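Type I polyketide synthase PikAII (Streptomyces venezuelae, PDB 3QP9) probably epimerises the alpha-methyl centre of a carrier-bound beta-ketoacyl intermediate, as a C2-type ketoreductase that does not reduce the ketone in a modular polyketide synthase. Local coordinates at residues Asp26-Arg31 with Val486-Val491; Arg31-Arg36 with Arg232-Ser237; Val159-Ala164 with Gln220-Ala225. All coordinates share one frame; numbering follows the deposited sequence.

The three contacts lie along neighbouring strands in the order 485-488, 29-36, 227-235, 220-224. Contacts 1 and 2 both use strand 29-36 and share Arg31. Their centres lie about 11 Å apart, and they pair that strand with 485-488 on one side and 227-235 on the other. Contact 3, its centre about 13 Å from that of contact 2, rests a loop against strand 220-224, the neighbour of 227-235; Trp34 of contact 2 packs on Ser160, Val161 and Ala222 of contact 3. Along the chain, contact 1 spans nearly everything, contact 2 lies within it and contact 3 within contact 2. The N-terminal strand thus connects the first half of the chain to the half that carries the ketoreductase region.

Contact 1. Residues Asp26-Arg31 with Val486-Val491; sequences DSWRYR and VTIADV
With its CG anti to the carbonyl carbon (chi1 -60°), Trp28 swings its indole against Asp490 CB, while Asp490 CG, anti to the backbone N (chi1 -177°), carries the carboxylate toward NE1. This gives a CH-pi contact over one ring face, CB 3.9 Å from the centroid of the five-membered ring, with the carboxylate tilted 26° from the ring plane. A water at the ring edge accepts from Trp28 NE1 and donates to Asp490 OD2, so this acid suits a place beside an N-H. Ile488 CG2 lies at the ring edge, near its plane, 3.9 Å from Trp28 CE3.

Tyr30 and Thr487 form the hydrogen-bonded pair, Thr487 N to Tyr30 O at 2.8 Å and Tyr30 N to Thr487 O at 2.9 Å; Ala489 N adds a bond to Trp28 O. The Tyr30 ring turns its edge to Ala489 O. Its hydroxyl, bonded also to Trp493 NE1, donates to a second water, gripped further by Ser27 O, Ala489 O and Val491 N. Val486 CG2 lies over the guanidinium of Arg29, whose charge is met by Asp483. The motif is an antiparallel strand pair, in which the N-terminal strand flanks the parallel Rossmann-fold strands of the ketoreductase.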
ATOM      1  N   ASP A  26      10.699   4.982 -20.448  1.00 47.66           N
ATOM      2  CA  ASP A  26      11.756   4.652 -19.515  1.00 47.08           C
ATOM      3  C   ASP A  26      11.910   5.793 -18.497  1.00 43.51           C
ATOM      4  O   ASP A  26      12.504   5.633 -17.448  1.00 43.26           O
ATOM      5  CB  ASP A  26      13.051   4.227 -20.211  1.00 49.31           C
ATOM      6  CG  ASP A  26      13.695   3.046 -19.505  1.00 53.98           C
ATOM      7  OD1 ASP A  26      13.578   1.873 -20.001  1.00 59.95           O
ATOM      8  OD2 ASP A  26      14.259   3.288 -18.408  1.00 52.38           O
ATOM      9  N   SER A  27      11.332   6.946 -18.783  1.00 39.76           N
ATOM     10  CA  SER A  27      11.354   8.001 -17.799  1.00 37.03           C
ATOM     11  C   SER A  27      10.089   7.907 -16.950  1.00 33.48           C
ATOM     12  O   SER A  27       9.866   8.748 -16.125  1.00 32.44           O
ATOM     13  CB  SER A  27      11.450   9.392 -18.451  1.00 37.48           C
ATOM     14  OG  SER A  27      10.247   9.589 -19.205  1.00 40.39           O
ATOM     15  N   TRP A  28       9.284   6.855 -17.104  1.00 31.60           N
ATOM     16  CA  TRP A  28       8.136   6.645 -16.185  1.00 29.85           C
ATOM     17  C   TRP A  28       8.465   5.702 -15.000  1.00 27.96           C
ATOM     18  O   TRP A  28       7.586   5.461 -14.199  1.00 24.96           O
ATOM     19  CB  TRP A  28       6.926   6.020 -16.930  1.00 28.31           C
ATOM     20  CG  TRP A  28       6.386   6.824 -18.060  1.00 29.25           C
ATOM     21  CD1 TRP A  28       6.732   8.080 -18.429  1.00 28.14           C
ATOM     22  CD2 TRP A  28       5.309   6.438 -18.907  1.00 25.74           C
ATOM     23  NE1 TRP A  28       6.003   8.448 -19.535  1.00 30.30           N
ATOM     24  CE2 TRP A  28       5.077   7.492 -19.802  1.00 30.30           C
ATOM     25  CE3 TRP A  28       4.553   5.267 -19.036  1.00 28.99           C
ATOM     26  CZ2 TRP A  28       4.072   7.440 -20.811  1.00 30.44           C
ATOM     27  CZ3 TRP A  28       3.540   5.226 -20.027  1.00 32.02           C
ATOM     28  CH2 TRP A  28       3.314   6.327 -20.882  1.00 31.32           C
ATOM     29  N   ARG A  29       9.672   5.105 -14.957  1.00 25.55           N
ATOM     30  CA  ARG A  29       9.987   4.150 -13.893  1.00 25.14           C
ATOM     31  C   ARG A  29      10.537   4.764 -12.620  1.00 24.81           C
ATOM     32  O   ARG A  29      11.500   5.513 -12.662  1.00 24.37           O
ATOM     33  CB  ARG A  29      11.005   3.077 -14.420  1.00 24.63           C
ATOM     34  CG  ARG A  29      10.533   2.302 -15.592  1.00 25.71           C
ATOM     35  CD  ARG A  29      11.786   1.465 -16.202  1.00 26.83           C
ATOM     36  NE  ARG A  29      12.517   0.817 -15.103  1.00 25.58           N
ATOM     37  CZ  ARG A  29      12.127  -0.316 -14.499  1.00 31.32           C
ATOM     38  NH1 ARG A  29      12.857  -0.840 -13.515  1.00 29.90           N
ATOM     39  NH2 ARG A  29      11.083  -1.022 -14.963  1.00 25.59           N
ATOM     40  N   TYR A  30       9.864   4.498 -11.458  1.00 25.69           N
ATOM     41  CA  TYR A  30      10.281   5.005 -10.134  1.00 21.51           C
ATOM     42  C   TYR A  30      10.301   3.864  -9.212  1.00 20.65           C
ATOM     43  O   TYR A  30       9.691   2.807  -9.522  1.00 19.56           O
ATOM     44  CB  TYR A  30       9.314   6.099  -9.571  1.00 20.82           C
ATOM     45  CG  TYR A  30       9.261   7.270 -10.529  1.00 24.14           C
ATOM     46  CD1 TYR A  30       8.377   7.259 -11.607  1.00 24.12           C
ATOM     47  CD2 TYR A  30      10.202   8.263 -10.466  1.00 28.06           C
ATOM     48  CE1 TYR A  30       8.333   8.316 -12.572  1.00 27.52           C
ATOM     49  CE2 TYR A  30      10.145   9.382 -11.408  1.00 25.46           C
ATOM     50  CZ  TYR A  30       9.228   9.332 -12.450  1.00 23.52           C
ATOM     51  OH  TYR A  30       9.214  10.366 -13.335  1.00 27.21           O
ATOM     52  N   ARG A  31      10.959   4.017  -8.068  1.00 20.87           N
ATOM     53  CA  ARG A  31      10.785   2.949  -7.061  1.00 21.85           C
ATOM     54  C   ARG A  31      10.979   3.551  -5.743  1.00 21.35           C
ATOM     55  O   ARG A  31      11.563   4.666  -5.618  1.00 23.26           O
ATOM     56  CB  ARG A  31      11.882   1.854  -7.289  1.00 23.78           C
ATOM     57  CG  ARG A  31      13.372   2.414  -7.308  1.00 30.61           C
ATOM     58  CD  ARG A  31      14.541   1.350  -7.000  1.00 38.75           C
ATOM     59  NE  ARG A  31      15.701   1.714  -7.797  1.00 45.40           N
ATOM     60  CZ  ARG A  31      16.763   2.422  -7.421  1.00 49.52           C
ATOM     61  NH1 ARG A  31      17.682   2.693  -8.331  1.00 55.47           N
ATOM     62  NH2 ARG A  31      16.966   2.825  -6.185  1.00 49.68           N
ATOM     63  N   VAL A 486       7.767  -1.777  -8.640  1.00 29.03           N
ATOM     64  CA  VAL A 486       8.187  -0.616  -9.426  1.00 25.44           C
ATOM     65  C   VAL A 486       6.955   0.328  -9.535  1.00 25.72           C
ATOM     66  O   VAL A 486       5.844  -0.128  -9.463  1.00 25.41           O
ATOM     67  CB  VAL A 486       8.663  -1.064 -10.790  1.00 24.48           C
ATOM     68  CG1 VAL A 486       7.543  -1.749 -11.560  1.00 27.26           C
ATOM     69  CG2 VAL A 486       9.278   0.126 -11.581  1.00 24.59           C
ATOM     70  N   THR A 487       7.160   1.624  -9.662  1.00 25.32           N
ATOM     71  CA  THR A 487       6.055   2.588  -9.935  1.00 24.53           C
ATOM     72  C   THR A 487       6.169   3.035 -11.421  1.00 25.51           C
ATOM     73  O   THR A 487       7.210   3.474 -11.846  1.00 25.16           O
ATOM     74  CB  THR A 487       6.195   3.819  -9.068  1.00 24.60           C
ATOM     75  OG1 THR A 487       6.029   3.391  -7.747  1.00 26.10           O
ATOM     76  CG2 THR A 487       5.146   4.943  -9.400  1.00 26.29           C
ATOM     77  N   ILE A 488       5.053   3.022 -12.159  1.00 25.16           N
ATOM     78  CA  ILE A 488       5.095   3.475 -13.531  1.00 24.31           C
ATOM     79  C   ILE A 488       4.120   4.656 -13.573  1.00 25.05           C
ATOM     80  O   ILE A 488       2.938   4.470 -13.441  1.00 25.01           O
ATOM     81  CB  ILE A 488       4.635   2.394 -14.422  1.00 23.86           C
ATOM     82  CG1 ILE A 488       5.612   1.201 -14.229  1.00 25.15           C
ATOM     83  CG2 ILE A 488       4.730   2.897 -15.968  1.00 25.35           C
ATOM     84  CD1 ILE A 488       5.317   0.073 -15.163  1.00 33.35           C
ATOM     85  N   ALA A 489       4.635   5.834 -13.850  1.00 25.06           N
ATOM     86  CA  ALA A 489       3.806   7.018 -13.836  1.00 26.39           C
ATOM     87  C   ALA A 489       4.435   8.126 -14.724  1.00 26.68           C
ATOM     88  O   ALA A 489       5.664   8.200 -14.855  1.00 26.43           O
ATOM     89  CB  ALA A 489       3.635   7.467 -12.366  1.00 26.46           C
ATOM     90  N   ASP A 490       3.598   8.902 -15.418  1.00 26.99           N
ATOM     91  CA  ASP A 490       4.056   9.966 -16.290  1.00 28.62           C
ATOM     92  C   ASP A 490       3.766  11.224 -15.492  1.00 29.69           C
ATOM     93  O   ASP A 490       2.601  11.637 -15.406  1.00 28.37           O
ATOM     94  CB  ASP A 490       3.247   9.932 -17.632  1.00 28.43           C
ATOM     95  CG  ASP A 490       3.743  10.988 -18.630  1.00 33.25           C
ATOM     96  OD1 ASP A 490       4.574  11.833 -18.227  1.00 37.63           O
ATOM     97  OD2 ASP A 490       3.343  10.978 -19.813  1.00 38.31           O
ATOM     98  N   VAL A 491       4.818  11.809 -14.900  1.00 29.57           N
ATOM     99  CA  VAL A 491       4.708  12.876 -13.936  1.00 31.24           C
ATOM    100  C   VAL A 491       5.554  14.076 -14.435  1.00 32.95           C
ATOM    101  O   VAL A 491       6.731  13.909 -14.794  1.00 32.82           O
ATOM    102  CB  VAL A 491       5.228  12.421 -12.531  1.00 30.37           C
ATOM    103  CG1 VAL A 491       4.792  13.478 -11.480  1.00 31.46           C
ATOM    104  CG2 VAL A 491       4.672  11.044 -12.102  1.00 29.15           C
TER
HETATM  105  O   HOH W   1       7.245  10.170 -15.221  1.00 33.31           O
HETATM  106  O   HOH W   2       5.551  10.904 -21.468  1.00 56.50           O

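Contact 2. Residues Arg31-Arg36 with Arg232-Ser237; sequences RIDWKR and RLVRAS
Arg31, Ile32 and Asp33 pair with Val234, Leu233 and Arg232 in an antiparallel strand contact, partly buried, where the N-terminal strand 29-36 meets the end of strand 227-235. Four backbone bonds join them. Arg31 and Val234 exchange two, Arg31 N to Val234 O at 2.8 Å and Val234 N to Arg31 O at 3.0 Å, and Asp33 and Arg232 exchange the other two. Between them Ile32 and Leu233 make the non-hydrogen-bonded pair.

The two faces differ in character. On the face of Ile32 and Leu233, the side chains cross at about a right angle and Ile32 CD1 touches Leu233 CD1 at 3.8 Å, branched apolar groups suited to the side where Leu233 also meets Trp493. The other face is charged but lined with methyls. Arg31 has CG between its backbone N and carbonyl carbon (chi1 54°), which lays the aliphatic chain against Ala236, CG to Ala236 CB 3.5 Å, where the small alanine admits it closely. Val234 CG2 packs against Arg31 NH2 at 3.5 Å, and Arg235 O stands over one face of the guanidinium. The edge of that group is turned to Asp33 in a salt bridge, although the modelled separation is too short to be taken literally.

Farther along, Lys35 CD leans on Arg232 NH1 at 3.7 Å. The two like charges, 4.2 Å apart between Lys35 NZ and Arg232 NH1, are bridged by a water that accepts from both, and Glu218 balances the arginine through a salt bridge. Around the pair, Trp34 packs on Leu229 and Arg231 of strand 227-235, helix 493-501 brings Trp493 against Leu233 and Arg235, and Glu514 of helix 513-516 holds Arg235.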
ATOM      1  N   ARG A  31      10.959   4.017  -8.068  1.00 20.87           N
ATOM      2  CA  ARG A  31      10.785   2.949  -7.061  1.00 21.85           C
ATOM      3  C   ARG A  31      10.979   3.551  -5.743  1.00 21.35           C
ATOM      4  O   ARG A  31      11.563   4.666  -5.618  1.00 23.26           O
ATOM      5  CB  ARG A  31      11.882   1.854  -7.289  1.00 23.78           C
ATOM      6  CG  ARG A  31      13.372   2.414  -7.308  1.00 30.61           C
ATOM      7  CD  ARG A  31      14.541   1.350  -7.000  1.00 38.75           C
ATOM      8  NE  ARG A  31      15.701   1.714  -7.797  1.00 45.40           N
ATOM      9  CZ  ARG A  31      16.763   2.422  -7.421  1.00 49.52           C
ATOM     10  NH1 ARG A  31      17.682   2.693  -8.331  1.00 55.47           N
ATOM     11  NH2 ARG A  31      16.966   2.825  -6.185  1.00 49.68           N
ATOM     12  N   ILE A  32      10.685   2.791  -4.698  1.00 22.76           N
ATOM     13  CA  ILE A  32      10.894   3.273  -3.317  1.00 23.97           C
ATOM     14  C   ILE A  32      12.252   2.872  -2.745  1.00 25.63           C
ATOM     15  O   ILE A  32      12.621   1.738  -2.801  1.00 26.82           O
ATOM     16  CB  ILE A  32       9.714   2.854  -2.353  1.00 23.58           C
ATOM     17  CG1 ILE A  32       8.422   3.683  -2.658  1.00 21.15           C
ATOM     18  CG2 ILE A  32      10.055   3.045  -0.809  1.00 27.68           C
ATOM     19  CD1 ILE A  32       8.540   5.175  -2.363  1.00 22.66           C
ATOM     20  N   ASP A  33      13.049   3.832  -2.273  1.00 24.71           N
ATOM     21  CA  ASP A  33      14.371   3.449  -1.703  1.00 29.02           C
ATOM     22  C   ASP A  33      14.338   3.912  -0.244  1.00 26.27           C
ATOM     23  O   ASP A  33      13.493   4.732   0.117  1.00 24.25           O
ATOM     24  CB  ASP A  33      15.509   4.152  -2.463  1.00 28.86           C
ATOM     25  CG  ASP A  33      16.668   3.238  -2.680  1.00 41.91           C
ATOM     26  OD1 ASP A  33      17.198   3.210  -3.827  1.00 49.45           O
ATOM     27  OD2 ASP A  33      17.022   2.472  -1.727  1.00 51.60           O
ATOM     28  N   TRP A  34      15.190   3.348   0.596  1.00 24.85           N
ATOM     29  CA  TRP A  34      15.258   3.682   2.024  1.00 26.56           C
ATOM     30  C   TRP A  34      16.621   4.234   2.311  1.00 27.89           C
ATOM     31  O   TRP A  34      17.660   3.513   2.135  1.00 28.89           O
ATOM     32  CB  TRP A  34      14.976   2.380   2.816  1.00 26.47           C
ATOM     33  CG  TRP A  34      13.508   2.050   2.750  1.00 24.69           C
ATOM     34  CD1 TRP A  34      12.884   1.291   1.821  1.00 21.72           C
ATOM     35  CD2 TRP A  34      12.470   2.559   3.638  1.00 24.62           C
ATOM     36  NE1 TRP A  34      11.485   1.303   2.073  1.00 27.17           N
ATOM     37  CE2 TRP A  34      11.230   2.078   3.163  1.00 28.25           C
ATOM     38  CE3 TRP A  34      12.487   3.437   4.762  1.00 26.18           C
ATOM     39  CZ2 TRP A  34       9.988   2.368   3.798  1.00 22.01           C
ATOM     40  CZ3 TRP A  34      11.268   3.777   5.373  1.00 25.39           C
ATOM     41  CH2 TRP A  34      10.025   3.192   4.904  1.00 23.96           C
ATOM     42  N   LYS A  35      16.695   5.525   2.607  1.00 28.92           N
ATOM     43  CA  LYS A  35      17.988   6.213   2.721  1.00 29.44           C
ATOM     44  C   LYS A  35      18.490   6.086   4.171  1.00 30.01           C
ATOM     45  O   LYS A  35      17.843   6.534   5.103  1.00 27.55           O
ATOM     46  CB  LYS A  35      17.767   7.697   2.404  1.00 30.64           C
ATOM     47  CG  LYS A  35      18.893   8.608   2.714  1.00 34.70           C
ATOM     48  CD  LYS A  35      18.411  10.144   2.580  1.00 42.19           C
ATOM     49  CE  LYS A  35      19.549  11.043   2.006  1.00 46.40           C
ATOM     50  NZ  LYS A  35      19.494  12.370   2.734  1.00 45.49           N
ATOM     51  N   ARG A  36      19.670   5.505   4.350  1.00 28.85           N
ATOM     52  CA  ARG A  36      20.281   5.455   5.704  1.00 32.67           C
ATOM     53  C   ARG A  36      20.528   6.861   6.280  1.00 33.51           C
ATOM     54  O   ARG A  36      21.196   7.724   5.612  1.00 34.21           O
ATOM     55  CB  ARG A  36      21.614   4.692   5.587  1.00 32.21           C
ATOM     56  CG  ARG A  36      21.343   3.271   5.130  1.00 35.46           C
ATOM     57  CD  ARG A  36      22.635   2.601   4.598  1.00 47.64           C
ATOM     58  NE  ARG A  36      22.938   1.422   5.388  1.00 48.31           N
ATOM     59  CZ  ARG A  36      22.387   0.232   5.180  1.00 52.65           C
ATOM     60  NH1 ARG A  36      21.485   0.054   4.185  1.00 55.53           N
ATOM     61  NH2 ARG A  36      22.731  -0.772   5.975  1.00 51.12           N
ATOM     62  N   ARG A 232      12.050   7.250   0.374  1.00 20.65           N
ATOM     63  CA  ARG A 232      12.328   8.164  -0.767  1.00 22.24           C
ATOM     64  C   ARG A 232      11.750   7.556  -2.032  1.00 23.90           C
ATOM     65  O   ARG A 232      11.949   6.361  -2.261  1.00 24.35           O
ATOM     66  CB  ARG A 232      13.912   8.266  -0.939  1.00 22.33           C
ATOM     67  CG  ARG A 232      14.624   9.048   0.162  1.00 20.16           C
ATOM     68  CD  ARG A 232      14.098  10.552   0.201  1.00 24.15           C
ATOM     69  NE  ARG A 232      14.919  11.344   1.154  1.00 26.15           N
ATOM     70  CZ  ARG A 232      14.620  11.483   2.433  1.00 27.11           C
ATOM     71  NH1 ARG A 232      15.367  12.228   3.220  1.00 27.75           N
ATOM     72  NH2 ARG A 232      13.547  10.860   2.914  1.00 25.70           N
ATOM     73  N   LEU A 233      11.076   8.333  -2.866  1.00 23.53           N
ATOM     74  CA  LEU A 233      10.785   7.936  -4.256  1.00 23.59           C
ATOM     75  C   LEU A 233      11.892   8.394  -5.171  1.00 24.44           C
ATOM     76  O   LEU A 233      12.221   9.566  -5.205  1.00 25.11           O
ATOM     77  CB  LEU A 233       9.439   8.543  -4.670  1.00 23.20           C
ATOM     78  CG  LEU A 233       9.036   8.137  -6.093  1.00 22.86           C
ATOM     79  CD1 LEU A 233       8.480   6.692  -5.881  1.00 22.87           C
ATOM     80  CD2 LEU A 233       7.932   9.133  -6.506  1.00 27.42           C
ATOM     81  N   VAL A 234      12.567   7.460  -5.836  1.00 24.17           N
ATOM     82  CA  VAL A 234      13.633   7.807  -6.724  1.00 24.82           C
ATOM     83  C   VAL A 234      13.406   7.241  -8.136  1.00 25.19           C
ATOM     84  O   VAL A 234      12.621   6.298  -8.356  1.00 24.52           O
ATOM     85  CB  VAL A 234      15.048   7.284  -6.182  1.00 25.89           C
ATOM     86  CG1 VAL A 234      15.361   7.955  -4.745  1.00 29.10           C
ATOM     87  CG2 VAL A 234      15.052   5.800  -6.172  1.00 26.16           C
ATOM     88  N   ARG A 235      14.150   7.744  -9.118  1.00 27.10           N
ATOM     89  CA  ARG A 235      14.073   7.120 -10.457  1.00 30.34           C
ATOM     90  C   ARG A 235      14.671   5.747 -10.438  1.00 30.47           C
ATOM     91  O   ARG A 235      15.701   5.486  -9.789  1.00 29.37           O
ATOM     92  CB  ARG A 235      14.869   7.926 -11.515  1.00 31.91           C
ATOM     93  CG  ARG A 235      14.084   9.087 -11.977  1.00 35.14           C
ATOM     94  CD  ARG A 235      14.636   9.810 -13.193  1.00 38.22           C
ATOM     95  NE  ARG A 235      13.815  11.014 -13.319  1.00 36.96           N
ATOM     96  CZ  ARG A 235      12.626  11.066 -13.898  1.00 40.09           C
ATOM     97  NH1 ARG A 235      11.939  12.233 -13.921  1.00 37.30           N
ATOM     98  NH2 ARG A 235      12.140   9.967 -14.464  1.00 39.65           N
ATOM     99  N   ALA A 236      14.006   4.850 -11.114  1.00 32.47           N
ATOM    100  CA  ALA A 236      14.488   3.499 -11.289  1.00 36.09           C
ATOM    101  C   ALA A 236      14.837   3.263 -12.756  1.00 38.34           C
ATOM    102  O   ALA A 236      14.270   2.395 -13.395  1.00 37.58           O
ATOM    103  CB  ALA A 236      13.431   2.489 -10.824  1.00 35.44           C
ATOM    104  N   SER A 237      15.718   4.065 -13.328  1.00 41.27           N
ATOM    105  CA  SER A 237      15.984   3.905 -14.759  1.00 47.48           C
ATOM    106  C   SER A 237      16.710   2.523 -15.128  1.00 47.71           C
ATOM    107  O   SER A 237      17.166   1.801 -14.233  1.00 46.64           O
ATOM    108  CB  SER A 237      16.620   5.192 -15.325  1.00 47.98           C
ATOM    109  OG  SER A 237      15.590   6.216 -15.326  1.00 51.49           O
TER
HETATM  110  O   HOH W   3      17.381  13.347   1.454  1.00 34.53           O

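Contact 3. Residues Val159-Ala164 with Gln220-Ala225; sequences VSVGRA and QVAVRA
Arg224 reaches from strand 220-224 toward Val159 and Val161 of the loop. From CB the chain bends at chi2 (-68°), folding it alongside Val161: Arg224 CG lies 4.1 Å from Val161 CG2. The two side chains run past each other in opposite directions, apolar methyls against the methylene part of the arginine. Next, Arg224 NE passes 3.8 Å from Val161 CG1 while its N-H serves a salt bridge to Asp165. Arg224 CZ lies 4.2 Å from Val161 CG1, and Ala222 CB stands 4.1 Å above one face of the guanidinium, offset toward the rim. At the tip, Arg224 NH1 stands 3.6 Å from Val159 CG2 and makes a weak bond to Val159 O, 2.9 Å long but bent to 115°. The other terminal nitrogen turns back to its own strand, Arg224 NH2 donating to Val223 O at 2.9 Å with an angle of 163°.

A long side chain with several N-H donors suits this place: salt bridges to Asp165 and Asp195 and the straight bond to Val223 O hold the group, with Val159 O as a weak fourth partner. Beside it, Val161 CG1 presses on Ala222 CB at 3.5 Å, a tight fit that a small residue allows. The loop follows strand 151-156 and leads to helix 170-185, whose Trp176 touches Val159, while Trp34 of strand 29-36 packs on Val159, Val161 and Ala222 and strands 190-196 and 227-235 flank strand 220-224.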
ATOM      1  N   VAL A 159       7.348  -2.860   6.214  1.00 23.89           N
ATOM      2  CA  VAL A 159       8.039  -2.380   4.996  1.00 24.85           C
ATOM      3  C   VAL A 159       9.346  -3.173   4.899  1.00 25.34           C
ATOM      4  O   VAL A 159       9.858  -3.668   5.892  1.00 28.29           O
ATOM      5  CB  VAL A 159       8.350  -0.925   4.980  1.00 22.25           C
ATOM      6  CG1 VAL A 159       6.956  -0.038   5.138  1.00 22.55           C
ATOM      7  CG2 VAL A 159       9.338  -0.592   6.157  1.00 25.36           C
ATOM      8  N   SER A 160       9.858  -3.242   3.709  1.00 25.23           N
ATOM      9  CA  SER A 160      11.184  -3.852   3.418  1.00 27.60           C
ATOM     10  C   SER A 160      12.191  -2.750   3.024  1.00 26.03           C
ATOM     11  O   SER A 160      11.954  -2.057   2.061  1.00 26.42           O
ATOM     12  CB  SER A 160      11.036  -4.774   2.222  1.00 27.68           C
ATOM     13  OG  SER A 160      12.352  -5.195   1.793  1.00 28.29           O
ATOM     14  N   VAL A 161      13.301  -2.624   3.708  1.00 26.76           N
ATOM     15  CA  VAL A 161      14.276  -1.548   3.414  1.00 28.21           C
ATOM     16  C   VAL A 161      15.259  -2.008   2.349  1.00 30.04           C
ATOM     17  O   VAL A 161      16.085  -1.227   1.784  1.00 31.24           O
ATOM     18  CB  VAL A 161      15.035  -1.073   4.648  1.00 26.62           C
ATOM     19  CG1 VAL A 161      14.016  -0.503   5.716  1.00 26.23           C
ATOM     20  CG2 VAL A 161      16.070  -2.066   5.263  1.00 25.14           C
ATOM     21  N   GLY A 162      15.186  -3.271   2.064  1.00 31.30           N
ATOM     22  CA  GLY A 162      16.075  -3.778   0.989  1.00 34.86           C
ATOM     23  C   GLY A 162      16.158  -5.244   0.935  1.00 37.53           C
ATOM     24  O   GLY A 162      15.251  -5.951   1.409  1.00 35.95           O
ATOM     25  N   ARG A 163      17.298  -5.688   0.359  1.00 40.66           N
ATOM     26  CA  ARG A 163      17.556  -7.033  -0.020  1.00 44.06           C
ATOM     27  C   ARG A 163      17.118  -8.034   1.050  1.00 43.92           C
ATOM     28  O   ARG A 163      16.266  -8.899   0.818  1.00 46.48           O
ATOM     29  CB  ARG A 163      19.090  -7.202  -0.356  1.00 43.63           C
ATOM     30  CG  ARG A 163      19.377  -8.168  -1.480  1.00 48.74           C
ATOM     31  CD  ARG A 163      20.732  -9.001  -1.350  1.00 49.59           C
ATOM     32  NE  ARG A 163      21.936  -8.384  -0.706  1.00 43.56           N
ATOM     33  CZ  ARG A 163      22.622  -8.923   0.319  1.00 50.18           C
ATOM     34  NH1 ARG A 163      22.272 -10.091   0.863  1.00 51.18           N
ATOM     35  NH2 ARG A 163      23.725  -8.322   0.792  1.00 51.61           N
ATOM     36  N   ALA A 164      17.723  -7.962   2.211  1.00 44.14           N
ATOM     37  CA  ALA A 164      17.560  -9.106   3.102  1.00 43.18           C
ATOM     38  C   ALA A 164      16.399  -8.894   4.093  1.00 41.23           C
ATOM     39  O   ALA A 164      16.196  -9.666   5.045  1.00 41.97           O
ATOM     40  CB  ALA A 164      18.908  -9.452   3.802  1.00 43.98           C
ATOM     41  N   GLN A 220       8.627   9.184   7.626  1.00 24.58           N
ATOM     42  CA  GLN A 220       8.339   7.861   7.128  1.00 22.04           C
ATOM     43  C   GLN A 220       9.632   7.162   7.337  1.00 23.27           C
ATOM     44  O   GLN A 220      10.522   7.189   6.496  1.00 20.98           O
ATOM     45  CB  GLN A 220       7.988   7.839   5.582  1.00 24.30           C
ATOM     46  CG  GLN A 220       6.687   8.572   5.296  1.00 28.27           C
ATOM     47  CD  GLN A 220       6.196   8.557   3.838  1.00 30.27           C
ATOM     48  OE1 GLN A 220       5.570   9.569   3.354  1.00 30.78           O
ATOM     49  NE2 GLN A 220       6.267   7.446   3.226  1.00 23.31           N
ATOM     50  N   VAL A 221       9.718   6.503   8.463  1.00 23.24           N
ATOM     51  CA  VAL A 221      10.994   6.002   8.989  1.00 23.56           C
ATOM     52  C   VAL A 221      10.918   4.538   9.300  1.00 22.17           C
ATOM     53  O   VAL A 221       9.961   4.059   9.886  1.00 23.79           O
ATOM     54  CB  VAL A 221      11.467   6.824  10.232  1.00 22.90           C
ATOM     55  CG1 VAL A 221      12.820   6.411  10.683  1.00 24.30           C
ATOM     56  CG2 VAL A 221      11.483   8.330   9.936  1.00 23.85           C
ATOM     57  N   ALA A 222      11.970   3.792   8.861  1.00 23.26           N
ATOM     58  CA  ALA A 222      12.186   2.462   9.305  1.00 24.80           C
ATOM     59  C   ALA A 222      13.361   2.383  10.333  1.00 24.68           C
ATOM     60  O   ALA A 222      14.341   3.091  10.192  1.00 23.81           O
ATOM     61  CB  ALA A 222      12.545   1.580   8.048  1.00 25.42           C
ATOM     62  N   VAL A 223      13.223   1.529  11.367  1.00 24.09           N
ATOM     63  CA  VAL A 223      14.177   1.349  12.469  1.00 26.57           C
ATOM     64  C   VAL A 223      14.733  -0.050  12.288  1.00 27.74           C
ATOM     65  O   VAL A 223      13.962  -1.067  12.300  1.00 28.88           O
ATOM     66  CB  VAL A 223      13.483   1.336  13.775  1.00 25.74           C
ATOM     67  CG1 VAL A 223      14.505   1.119  14.885  1.00 29.05           C
ATOM     68  CG2 VAL A 223      12.745   2.671  13.920  1.00 27.45           C
ATOM     69  N   ARG A 224      16.042  -0.138  12.057  1.00 29.37           N
ATOM     70  CA  ARG A 224      16.645  -1.416  11.764  1.00 32.12           C
ATOM     71  C   ARG A 224      17.860  -1.577  12.652  1.00 35.50           C
ATOM     72  O   ARG A 224      18.282  -0.652  13.372  1.00 35.49           O
ATOM     73  CB  ARG A 224      17.006  -1.639  10.250  1.00 34.35           C
ATOM     74  CG  ARG A 224      15.731  -1.582   9.307  1.00 29.90           C
ATOM     75  CD  ARG A 224      14.870  -2.742   9.569  1.00 31.44           C
ATOM     76  NE  ARG A 224      13.707  -2.874   8.692  1.00 28.87           N
ATOM     77  CZ  ARG A 224      12.444  -2.517   8.996  1.00 30.39           C
ATOM     78  NH1 ARG A 224      11.474  -2.732   8.102  1.00 28.26           N
ATOM     79  NH2 ARG A 224      12.172  -1.957  10.160  1.00 29.33           N
ATOM     80  N   ALA A 225      18.394  -2.786  12.656  1.00 38.64           N
ATOM     81  CA  ALA A 225      19.621  -3.051  13.419  1.00 40.61           C
ATOM     82  C   ALA A 225      20.729  -2.055  13.027  1.00 40.04           C
ATOM     83  O   ALA A 225      21.533  -1.664  13.842  1.00 41.53           O
ATOM     84  CB  ALA A 225      20.082  -4.519  13.140  1.00 41.49           C
TER